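Local coordinates for Lin1840 protein (Listeria innocua serovar 6a, PDB 4ZOB), which probably hydrolyses terminal, non-reducing beta-D-glucosyl residues with release of beta-D-glucose, as a family 3 glycoside hydrolase, at residues A[87-92]-A[131-136]; A[145-150]-A[474-479]; A[650-655]-A[688-693]. The protein carries 1 engineered substitution. All blocks are in the same frame, centred on the assembly; numbering follows the deposited sequence.

Interaction 1 (A[87-92]-A[131-136]); sequences VFMADV and HHVTFS. With LGC (D-glucono-1,5-lactone), chain C.
T134 OG1 donates a hydrogen bond to V92 O at 2.6 Å. That hydroxyl stands trans to its own backbone nitrogen (chi1 179°), which swings it across to the turn that follows 87-90. Between the strands, F88 O is gripped by two consecutive amides: V133 N, 3.1 Å away, lies in its carbonyl plane, and H132 N comes in tilted. Further along, F135 N reaches A90 O at 2.8 Å, while the bond from A90 N to V133 O is bent and weak. D91 starts off away from 131-136, but its carboxylate comes back to the F135 ring, OD1 sitting at the ring edge. The same OD1 accepts a hydrogen bond from O4 of the bound gluconolactone at 2.7 Å.

The packing has two sides. On one, M89 and V133 lie alongside each other, SD against CB at 3.7 Å; M89 also meets F135, its CB touching CZ and its sulfur approaching the ring obliquely in a Met-aromatic contact. On the other, the A90 methyl covers a face of H131, whose NE2 is hydrogen-bonded to Y96. At the start of the strands F88 and H132 form an offset edge-to-face pair, the edge of F88 toward the imidazole face with planes 81° apart, and F88 CB rests over a face of that imidazole.

Strands 87-90 and 133-134 are parallel neighbours joined through helices 103-109 and 112-128, a beta-alpha-beta crossover of the TIM barrel, with the sugar bound just past their C-terminal ends.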
loop_
_atom_site.group_PDB
_atom_site.type_symbol
_atom_site.label_atom_id
_atom_site.label_comp_id
_atom_site.label_asym_id
_atom_site.label_seq_id
_atom_site.Cartn_x
_atom_site.Cartn_y
_atom_site.Cartn_z
ATOM N N VAL A 87 -36.349 -15.896 -7.703
ATOM C CA VAL A 87 -35.438 -15.187 -8.620
ATOM C C VAL A 87 -34.118 -15.955 -8.673
ATOM O O VAL A 87 -33.632 -16.424 -7.657
ATOM C CB VAL A 87 -35.256 -13.684 -8.230
ATOM C CG1 VAL A 87 -34.559 -13.486 -6.869
ATOM C CG2 VAL A 87 -34.570 -12.913 -9.358
ATOM N N PHE A 88 -33.560 -16.112 -9.865
ATOM C CA PHE A 88 -32.443 -17.037 -10.137
ATOM C C PHE A 88 -31.294 -16.161 -10.586
ATOM O O PHE A 88 -31.453 -15.409 -11.557
ATOM C CB PHE A 88 -32.782 -18.036 -11.289
ATOM C CG PHE A 88 -33.574 -19.264 -10.864
ATOM C CD1 PHE A 88 -34.924 -19.173 -10.585
ATOM C CD2 PHE A 88 -32.964 -20.511 -10.777
ATOM C CE1 PHE A 88 -35.643 -20.295 -10.197
ATOM C CE2 PHE A 88 -33.670 -21.618 -10.377
ATOM C CZ PHE A 88 -35.011 -21.518 -10.089
ATOM N N MET A 89 -30.155 -16.258 -9.886
ATOM C CA MET A 89 -28.954 -15.436 -10.157
ATOM C C MET A 89 -27.734 -16.290 -10.484
ATOM O O MET A 89 -27.710 -17.504 -10.259
ATOM C CB MET A 89 -28.627 -14.540 -8.976
ATOM C CG MET A 89 -29.851 -13.988 -8.269
ATOM S SD MET A 89 -29.580 -12.350 -7.611
ATOM C CE MET A 89 -30.937 -12.217 -6.475
ATOM N N ALA A 90 -26.727 -15.634 -11.030
ATOM C CA ALA A 90 -25.564 -16.310 -11.574
ATOM C C ALA A 90 -24.451 -15.326 -11.855
ATOM O O ALA A 90 -24.687 -14.112 -12.003
ATOM C CB ALA A 90 -25.904 -16.998 -12.868
ATOM N N ASP A 91 -23.259 -15.907 -11.980
ATOM C CA ASP A 91 -22.031 -15.212 -12.319
ATOM C C ASP A 91 -21.815 -15.275 -13.809
ATOM O O ASP A 91 -21.073 -16.120 -14.289
ATOM C CB ASP A 91 -20.842 -15.879 -11.615
ATOM C CG ASP A 91 -20.851 -15.651 -10.134
ATOM O OD1 ASP A 91 -20.765 -14.485 -9.686
ATOM O OD2 ASP A 91 -20.937 -16.646 -9.406
ATOM N N VAL A 92 -22.472 -14.400 -14.551
ATOM C CA VAL A 92 -22.171 -14.254 -15.966
ATOM C C VAL A 92 -21.259 -13.020 -16.033
ATOM O O VAL A 92 -21.727 -11.877 -15.952
ATOM C CB VAL A 92 -23.463 -14.131 -16.805
ATOM C CG1 VAL A 92 -23.175 -14.325 -18.291
ATOM C CG2 VAL A 92 -24.490 -15.178 -16.375
ATOM N N HIS A 131 -31.460 -17.908 -16.371
ATOM C CA HIS A 131 -30.989 -16.921 -15.362
ATOM C C HIS A 131 -31.586 -15.518 -15.463
ATOM O O HIS A 131 -31.592 -14.924 -16.531
ATOM C CB HIS A 131 -29.464 -16.788 -15.406
ATOM C CG HIS A 131 -28.755 -18.092 -15.256
ATOM N ND1 HIS A 131 -28.757 -18.800 -14.071
ATOM C CD2 HIS A 131 -28.042 -18.827 -16.140
ATOM C CE1 HIS A 131 -28.094 -19.930 -14.242
ATOM N NE2 HIS A 131 -27.643 -19.967 -15.484
ATOM N N HIS A 132 -32.021 -14.991 -14.324
ATOM C CA HIS A 132 -32.638 -13.685 -14.251
ATOM C C HIS A 132 -31.675 -12.545 -13.958
ATOM O O HIS A 132 -31.895 -11.414 -14.420
ATOM C CB HIS A 132 -33.688 -13.671 -13.156
ATOM C CG HIS A 132 -34.702 -14.748 -13.299
ATOM N ND1 HIS A 132 -35.399 -15.258 -12.228
ATOM C CD2 HIS A 132 -35.130 -15.418 -14.391
ATOM C CE1 HIS A 132 -36.213 -16.204 -12.651
ATOM N NE2 HIS A 132 -36.063 -16.324 -13.959
ATOM N N VAL A 133 -30.645 -12.830 -13.154
ATOM C CA VAL A 133 -29.707 -11.797 -12.652
ATOM C C VAL A 133 -28.280 -12.273 -12.806
ATOM O O VAL A 133 -27.955 -13.389 -12.431
ATOM C CB VAL A 133 -29.915 -11.510 -11.158
ATOM C CG1 VAL A 133 -29.142 -10.282 -10.738
ATOM C CG2 VAL A 133 -31.375 -11.307 -10.854
ATOM N N THR A 134 -27.433 -11.419 -13.370
ATOM C CA THR A 134 -25.970 -11.626 -13.352
ATOM C C THR A 134 -25.274 -10.792 -12.276
ATOM O O THR A 134 -25.617 -9.652 -12.021
ATOM C CB THR A 134 -25.267 -11.329 -14.699
ATOM O OG1 THR A 134 -23.853 -11.545 -14.549
ATOM C CG2 THR A 134 -25.495 -9.892 -15.148
ATOM N N PHE A 135 -24.264 -11.392 -11.687
ATOM C CA PHE A 135 -23.368 -10.738 -10.740
ATOM C C PHE A 135 -22.142 -10.050 -11.441
ATOM O O PHE A 135 -20.978 -10.469 -11.279
ATOM C CB PHE A 135 -22.890 -11.799 -9.735
ATOM C CG PHE A 135 -23.967 -12.352 -8.831
ATOM C CD1 PHE A 135 -24.908 -11.517 -8.229
ATOM C CD2 PHE A 135 -23.978 -13.718 -8.492
ATOM C CE1 PHE A 135 -25.858 -12.036 -7.348
ATOM C CE2 PHE A 135 -24.924 -14.233 -7.604
ATOM C CZ PHE A 135 -25.868 -13.395 -7.046
ATOM N N SER A 136 -22.450 -8.986 -12.181
ATOM C CA SER A 136 -21.532 -8.217 -13.056
ATOM C C SER A 136 -22.268 -6.918 -13.462
ATOM O O SER A 136 -23.483 -6.944 -13.631
ATOM C CB SER A 136 -21.197 -9.070 -14.288
ATOM O OG SER A 136 -20.784 -8.359 -15.411
HETATM C C1 LGC C . -17.915 -14.773 -4.315
HETATM C C2 LGC C . -17.449 -13.566 -5.078
HETATM O O5 LGC C . -19.068 -15.523 -4.767
HETATM O O1 LGC C . -17.322 -15.169 -3.304
HETATM O O2 LGC C . -17.036 -12.607 -4.131
HETATM C C3 LGC C . -18.531 -12.864 -5.885
HETATM O O3 LGC C . -17.920 -11.893 -6.789
HETATM C C4 LGC C . -19.442 -13.935 -6.537
HETATM O O4 LGC C . -20.494 -13.332 -7.289
HETATM C C5 LGC C . -20.064 -14.785 -5.449
HETATM C C6 LGC C . -21.083 -15.803 -5.993
HETATM O O6 LGC C . -20.626 -16.397 -7.202
#

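Interaction 2 (A[145-150]-A[474-479]). With LGC (D-glucono-1,5-lactone), chain C.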
loop_
_atom_site.group_PDB
_atom_site.type_symbol
_atom_site.label_atom_id
_atom_site.label_comp_id
_atom_site.label_asym_id
_atom_site.label_seq_id
_atom_site.Cartn_x
_atom_site.Cartn_y
_atom_site.Cartn_z
ATOM N N PRO A 145 -1.586 -5.401 -8.948
ATOM C CA PRO A 145 -1.797 -6.596 -9.749
ATOM C C PRO A 145 -1.521 -7.943 -9.057
ATOM O O PRO A 145 -1.876 -8.996 -9.596
ATOM C CB PRO A 145 -0.896 -6.369 -10.962
ATOM C CG PRO A 145 0.101 -5.389 -10.548
ATOM C CD PRO A 145 -0.527 -4.537 -9.488
ATOM N N ARG A 146 -0.927 -7.911 -7.865
ATOM C CA ARG A 146 -0.872 -9.089 -7.024
ATOM C C ARG A 146 -2.249 -9.669 -6.784
ATOM O O ARG A 146 -2.399 -10.855 -6.665
ATOM C CB ARG A 146 -0.242 -8.749 -5.687
ATOM C CG ARG A 146 1.226 -8.321 -5.774
ATOM C CD ARG A 146 1.701 -7.903 -4.399
ATOM N NE ARG A 146 1.200 -6.567 -4.063
ATOM C CZ ARG A 146 1.728 -5.776 -3.129
ATOM N NH1 ARG A 146 2.728 -6.204 -2.367
ATOM N NH2 ARG A 146 1.253 -4.542 -2.952
ATOM N N TRP A 147 -3.266 -8.828 -6.704
ATOM C CA TRP A 147 -4.598 -9.292 -6.390
ATOM C C TRP A 147 -5.174 -10.105 -7.568
ATOM O O TRP A 147 -5.156 -9.661 -8.737
ATOM C CB TRP A 147 -5.458 -8.086 -6.064
ATOM C CG TRP A 147 -6.780 -8.352 -5.436
ATOM C CD1 TRP A 147 -7.059 -9.146 -4.333
ATOM C CD2 TRP A 147 -8.000 -7.765 -5.818
ATOM N NE1 TRP A 147 -8.396 -9.086 -4.046
ATOM C CE2 TRP A 147 -8.987 -8.233 -4.945
ATOM C CE3 TRP A 147 -8.362 -6.885 -6.829
ATOM C CZ2 TRP A 147 -10.320 -7.865 -5.083
ATOM C CZ3 TRP A 147 -9.681 -6.521 -6.957
ATOM C CH2 TRP A 147 -10.640 -7.000 -6.097
ATOM N N GLY A 148 -5.686 -11.299 -7.275
ATOM C CA GLY A 148 -6.115 -12.193 -8.368
ATOM C C GLY A 148 -7.276 -11.630 -9.162
ATOM O O GLY A 148 -7.437 -11.907 -10.351
ATOM N N ARG A 149 -8.052 -10.785 -8.499
ATOM C CA ARG A 149 -9.311 -10.278 -9.042
ATOM C C ARG A 149 -9.190 -9.055 -9.948
ATOM O O ARG A 149 -10.214 -8.508 -10.360
ATOM C CB ARG A 149 -10.247 -9.964 -7.890
ATOM C CG ARG A 149 -10.228 -11.055 -6.826
ATOM C CD ARG A 149 -11.483 -11.085 -6.000
ATOM N NE ARG A 149 -12.665 -11.273 -6.846
ATOM C CZ ARG A 149 -13.867 -11.694 -6.449
ATOM N NH1 ARG A 149 -14.099 -12.020 -5.189
ATOM N NH2 ARG A 149 -14.861 -11.767 -7.341
ATOM N N VAL A 150 -7.959 -8.626 -10.250
ATOM C CA VAL A 150 -7.757 -7.536 -11.211
ATOM C C VAL A 150 -8.324 -7.927 -12.570
ATOM O O VAL A 150 -8.755 -7.062 -13.340
ATOM C CB VAL A 150 -6.292 -7.051 -11.328
ATOM C CG1 VAL A 150 -5.859 -6.379 -10.049
ATOM C CG2 VAL A 150 -5.298 -8.141 -11.697
ATOM N N ALA A 474 -9.139 -15.274 -4.661
ATOM C CA ALA A 474 -8.210 -15.994 -3.792
ATOM C C ALA A 474 -7.009 -16.615 -4.540
ATOM O O ALA A 474 -6.379 -17.619 -4.076
ATOM C CB ALA A 474 -8.950 -17.049 -2.974
ATOM N N GLY A 475 -6.711 -16.002 -5.690
ATOM C CA GLY A 475 -5.485 -16.220 -6.429
ATOM C C GLY A 475 -4.548 -15.025 -6.346
ATOM O O GLY A 475 -4.175 -14.440 -7.375
ATOM N N SER A 476 -4.158 -14.667 -5.115
ATOM C CA SER A 476 -3.171 -13.620 -4.900
ATOM C C SER A 476 -1.764 -14.161 -5.152
ATOM O O SER A 476 -1.429 -15.282 -4.716
ATOM C CB SER A 476 -3.267 -13.059 -3.473
ATOM O OG SER A 476 -4.415 -12.224 -3.309
ATOM N N LEU A 477 -0.942 -13.356 -5.836
ATOM C CA LEU A 477 0.465 -13.649 -6.019
ATOM C C LEU A 477 1.325 -12.582 -5.377
ATOM O O LEU A 477 1.177 -11.432 -5.701
ATOM C CB LEU A 477 0.811 -13.655 -7.498
ATOM C CG LEU A 477 0.659 -14.922 -8.306
ATOM C CD1 LEU A 477 1.207 -14.692 -9.704
ATOM C CD2 LEU A 477 1.401 -16.066 -7.652
ATOM N N ALA A 478 2.261 -12.946 -4.520
ATOM C CA ALA A 478 3.106 -11.933 -3.922
ATOM C C ALA A 478 4.136 -11.355 -4.906
ATOM O O ALA A 478 4.426 -10.172 -4.873
ATOM C CB ALA A 478 3.776 -12.470 -2.666
ATOM N N THR A 479 4.672 -12.190 -5.779
ATOM C CA THR A 479 5.492 -11.767 -6.914
ATOM C C THR A 479 4.712 -11.945 -8.237
ATOM O O THR A 479 4.226 -13.052 -8.550
ATOM C CB THR A 479 6.782 -12.578 -6.929
ATOM O OG1 THR A 479 7.335 -12.564 -5.607
ATOM C CG2 THR A 479 7.765 -12.009 -7.972
HETATM C C1 LGC C . -17.915 -14.773 -4.315
HETATM C C2 LGC C . -17.449 -13.566 -5.078
HETATM O O5 LGC C . -19.068 -15.523 -4.767
HETATM O O1 LGC C . -17.322 -15.169 -3.304
HETATM O O2 LGC C . -17.036 -12.607 -4.131
HETATM C C3 LGC C . -18.531 -12.864 -5.885
HETATM O O3 LGC C . -17.920 -11.893 -6.789
HETATM C C4 LGC C . -19.442 -13.935 -6.537
HETATM O O4 LGC C . -20.494 -13.332 -7.289
HETATM C C5 LGC C . -20.064 -14.785 -5.449
HETATM C C6 LGC C . -21.083 -15.803 -5.993
HETATM O O6 LGC C . -20.626 -16.397 -7.202
HETATM O O HOH W 1 -6.746 -12.993 -5.056
#
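R146 makes the backbone link to L477: its O accepts L477 N at 3.0 Å in a nearly straight bond (166°), and S476 CA leans on the same oxygen. R508 NH2 also binds that carbonyl together with G475 O. The aliphatic part of the R146 side chain runs by the other segment, CB 3.0 Å from L477 O and CD 3.6 Å from A478 O, before a bend at chi3 (-77°) carries the guanidinium off to D144 and to the carbonyl oxygens of G559 and I561 of the second subunit. W147 meets S476 with a ring edge, CD1 4.2 Å from OG, while its NE1 is bonded to E204. This is the seam between the TIM-barrel domain and the C-terminal domain of a family 3 enzyme, where loops of both come together beside the sugar pocket. At G148 the backbones come close, CA being 3.1 Å from G475 O. G148 N donates to a water at 3.0 Å, which donates to S476 OG, a hydroxyl also bonded to G202 O. R149 then turns the edge of its guanidinium to two neighbouring gluconolactone hydroxyls, NH1 to O2 at 3.2 Å and NH2 to O3 at 3.1 Å, with E152 pairing with NH2.

Interaction 3 (A[650-655]-A[688-693]). With MG (magnesium ion), chain E; LGC (D-glucono-1,5-lactone), chain K.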
loop_
_atom_site.group_PDB
_atom_site.type_symbol
_atom_site.label_atom_id
_atom_site.label_comp_id
_atom_site.label_asym_id
_atom_site.label_seq_id
_atom_site.Cartn_x
_atom_site.Cartn_y
_atom_site.Cartn_z
ATOM N N THR A 650 -3.126 23.809 -9.621
ATOM C CA THR A 650 -3.138 24.206 -8.226
ATOM C C THR A 650 -4.555 24.004 -7.706
ATOM O O THR A 650 -5.525 24.204 -8.410
ATOM C CB THR A 650 -2.695 25.683 -7.980
ATOM O OG1 THR A 650 -1.672 26.096 -8.913
ATOM C CG2 THR A 650 -2.180 25.849 -6.514
ATOM N N ALA A 651 -4.673 23.588 -6.462
ATOM C CA ALA A 651 -5.977 23.346 -5.885
ATOM C C ALA A 651 -5.873 23.201 -4.373
ATOM O O ALA A 651 -4.760 23.105 -3.803
ATOM C CB ALA A 651 -6.585 22.121 -6.513
ATOM N N SER A 652 -7.020 23.211 -3.698
ATOM C CA SER A 652 -7.039 23.101 -2.213
ATOM C C SER A 652 -6.674 21.675 -1.687
ATOM O O SER A 652 -6.592 21.410 -0.489
ATOM C CB SER A 652 -8.409 23.553 -1.692
ATOM O OG SER A 652 -9.437 22.636 -2.082
ATOM N N ILE A 653 -6.497 20.765 -2.619
ATOM C CA ILE A 653 -6.111 19.373 -2.385
ATOM C C ILE A 653 -5.052 19.092 -3.466
ATOM O O ILE A 653 -5.208 19.584 -4.574
ATOM C CB ILE A 653 -7.330 18.449 -2.631
ATOM C CG1 ILE A 653 -8.352 18.560 -1.509
ATOM C CG2 ILE A 653 -6.910 17.013 -2.848
ATOM C CD1 ILE A 653 -7.820 18.370 -0.110
ATOM N N SER A 654 -3.982 18.350 -3.147
ATOM C CA SER A 654 -3.000 18.025 -4.157
ATOM C C SER A 654 -3.642 17.089 -5.166
ATOM O O SER A 654 -4.094 15.989 -4.817
ATOM C CB SER A 654 -1.740 17.421 -3.563
ATOM O OG SER A 654 -0.901 16.960 -4.606
ATOM N N ARG A 655 -3.688 17.547 -6.421
ATOM C CA ARG A 655 -4.435 16.869 -7.505
ATOM C C ARG A 655 -3.595 15.962 -8.423
ATOM O O ARG A 655 -2.387 16.140 -8.585
ATOM C CB ARG A 655 -5.171 17.908 -8.345
ATOM C CG ARG A 655 -6.175 18.765 -7.579
ATOM C CD ARG A 655 -7.483 18.068 -7.217
ATOM N NE ARG A 655 -8.254 17.759 -8.402
ATOM C CZ ARG A 655 -8.719 16.556 -8.724
ATOM N NH1 ARG A 655 -8.531 15.517 -7.928
ATOM N NH2 ARG A 655 -9.407 16.386 -9.852
ATOM N N TYR A 688 -13.460 16.389 -5.199
ATOM C CA TYR A 688 -13.949 16.486 -3.824
ATOM C C TYR A 688 -12.923 17.181 -2.938
ATOM O O TYR A 688 -11.758 16.814 -2.931
ATOM C CB TYR A 688 -14.252 15.119 -3.241
ATOM C CG TYR A 688 -15.431 14.435 -3.853
ATOM C CD1 TYR A 688 -15.287 13.669 -5.017
ATOM C CD2 TYR A 688 -16.670 14.564 -3.299
ATOM C CE1 TYR A 688 -16.367 13.045 -5.606
ATOM C CE2 TYR A 688 -17.768 13.940 -3.870
ATOM C CZ TYR A 688 -17.609 13.184 -5.026
ATOM O OH TYR A 688 -18.699 12.561 -5.553
ATOM N N ASN A 689 -13.374 18.153 -2.161
ATOM C CA ASN A 689 -12.478 18.847 -1.264
ATOM C C ASN A 689 -12.428 18.222 0.155
ATOM O O ASN A 689 -13.045 17.185 0.437
ATOM C CB ASN A 689 -12.788 20.344 -1.272
ATOM C CG ASN A 689 -14.041 20.720 -0.479
ATOM O OD1 ASN A 689 -14.750 19.880 0.128
ATOM N ND2 ASN A 689 -14.315 22.032 -0.475
ATOM N N HIS A 690 -11.668 18.855 1.036
ATOM C CA HIS A 690 -11.438 18.320 2.385
ATOM C C HIS A 690 -12.735 18.169 3.132
ATOM O O HIS A 690 -12.924 17.195 3.834
ATOM C CB HIS A 690 -10.445 19.156 3.195
ATOM C CG HIS A 690 -10.315 20.580 2.737
ATOM N ND1 HIS A 690 -10.818 21.646 3.455
ATOM C CD2 HIS A 690 -9.717 21.109 1.640
ATOM C CE1 HIS A 690 -10.537 22.768 2.816
ATOM N NE2 HIS A 690 -9.872 22.469 1.713
ATOM N N GLN A 691 -13.652 19.103 2.944
ATOM C CA GLN A 691 -14.936 19.015 3.621
ATOM C C GLN A 691 -15.892 17.976 3.004
ATOM O O GLN A 691 -16.939 17.703 3.564
ATOM C CB GLN A 691 -15.580 20.373 3.608
ATOM C CG GLN A 691 -16.687 20.559 4.606
ATOM C CD GLN A 691 -16.899 22.031 4.903
ATOM O OE1 GLN A 691 -15.973 22.841 4.750
ATOM N NE2 GLN A 691 -18.116 22.391 5.326
ATOM N N LEU A 692 -15.515 17.424 1.853
ATOM C CA LEU A 692 -16.284 16.402 1.106
ATOM C C LEU A 692 -17.380 16.986 0.209
ATOM O O LEU A 692 -18.303 16.292 -0.218
ATOM C CB LEU A 692 -16.785 15.283 2.042
ATOM C CG LEU A 692 -15.546 14.567 2.640
ATOM C CD1 LEU A 692 -15.709 14.068 4.069
ATOM C CD2 LEU A 692 -15.109 13.429 1.723
ATOM N N GLU A 693 -17.221 18.253 -0.143
ATOM C CA GLU A 693 -18.056 18.856 -1.171
ATOM C C GLU A 693 -17.459 18.572 -2.573
ATOM O O GLU A 693 -16.245 18.651 -2.772
ATOM C CB GLU A 693 -18.122 20.377 -0.973
ATOM C CG GLU A 693 -18.456 20.887 0.436
ATOM C CD GLU A 693 -17.902 22.303 0.716
ATOM O OE1 GLU A 693 -16.971 22.781 0.019
ATOM O OE2 GLU A 693 -18.382 22.962 1.659
HETATM MG MG MG E . -7.109 24.591 -9.507
HETATM C C1 LGC K . -9.043 15.328 7.377
HETATM C C2 LGC K . -10.106 15.535 8.441
HETATM O O5 LGC K . -8.574 16.406 6.500
HETATM O O1 LGC K . -8.506 14.221 7.254
HETATM O O2 LGC K . -11.232 14.662 8.251
HETATM C C3 LGC K . -10.641 16.968 8.564
HETATM O O3 LGC K . -10.771 17.204 9.974
HETATM C C4 LGC K . -9.746 18.043 7.919
HETATM O O4 LGC K . -10.417 19.317 7.836
HETATM C C5 LGC K . -9.310 17.656 6.506
HETATM C C6 LGC K . -8.518 18.797 5.817
HETATM O O6 LGC K . -7.320 19.217 6.506
HETATM O O HOH W 2 -5.448 25.411 -10.813
HETATM O O HOH W 3 -7.288 26.068 -8.641
HETATM O O HOH W 4 -8.635 25.121 -10.886
#
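H690 presents the edge of its imidazole to S652 and I653: S652 CB and I653 CD1 both lie near the ring plane, the latter 3.8 Å from CD2. S652 O and C6 of another bound gluconolactone approach that ring obliquely, though H690 is poorly ordered. A second flat group is the N689 amide, which is bonded at both ends to E693. OD1 accepts from E693 N at 3.0 Å, the donor standing above the carbonyl plane, and ND2 gives to E693 OE1 at 2.8 Å, from above the carboxylate plane. With L692 N bonded to N689 O, these fix a type I turn from N689 to L692. At the Y688 ring, L692 O lies at the edge.

No hydrogen bond joins the two segments; contact is by van der Waals touch. I653 CG1, trans to its own carbonyl carbon (chi1 -73°), reaches Y688 O and N689 CA, both at 4.1 Å. S652 OG is bonded to E697. T650 O binds the magnesium ion at 2.0 Å, with three waters and D648 also in its shell.

Both loops belong to the fibronectin type III-like domain: residues 688-693 turn between strands 687-688 and 694-695, helix 212-219 adjoins both loops, and I244 of the second subunit packs on I653 and H690.

Overall arrangement
The three contacts follow one another along the chain, each closing before the next opens. Interactions 1 and 2 have centres about 25 Å apart and nearest atoms about 7 Å apart, yet both touch the same gluconolactone: the first from strand ends of the barrel, the second from a barrel loop lying against the glycosyl hydrolase family 3 C-terminal domain. D270, K191 and H192 also hydrogen-bond this sugar. Interaction 3 lies in the fibronectin type III-like domain, its centre about 39 Å from that of interaction 1 and about 32 Å from that of interaction 2, beside a different gluconolactone. Interactions 2 and 3 both reach the second subunit, so the dimer interface involves parts of all three domains, one close to the sugar pocket.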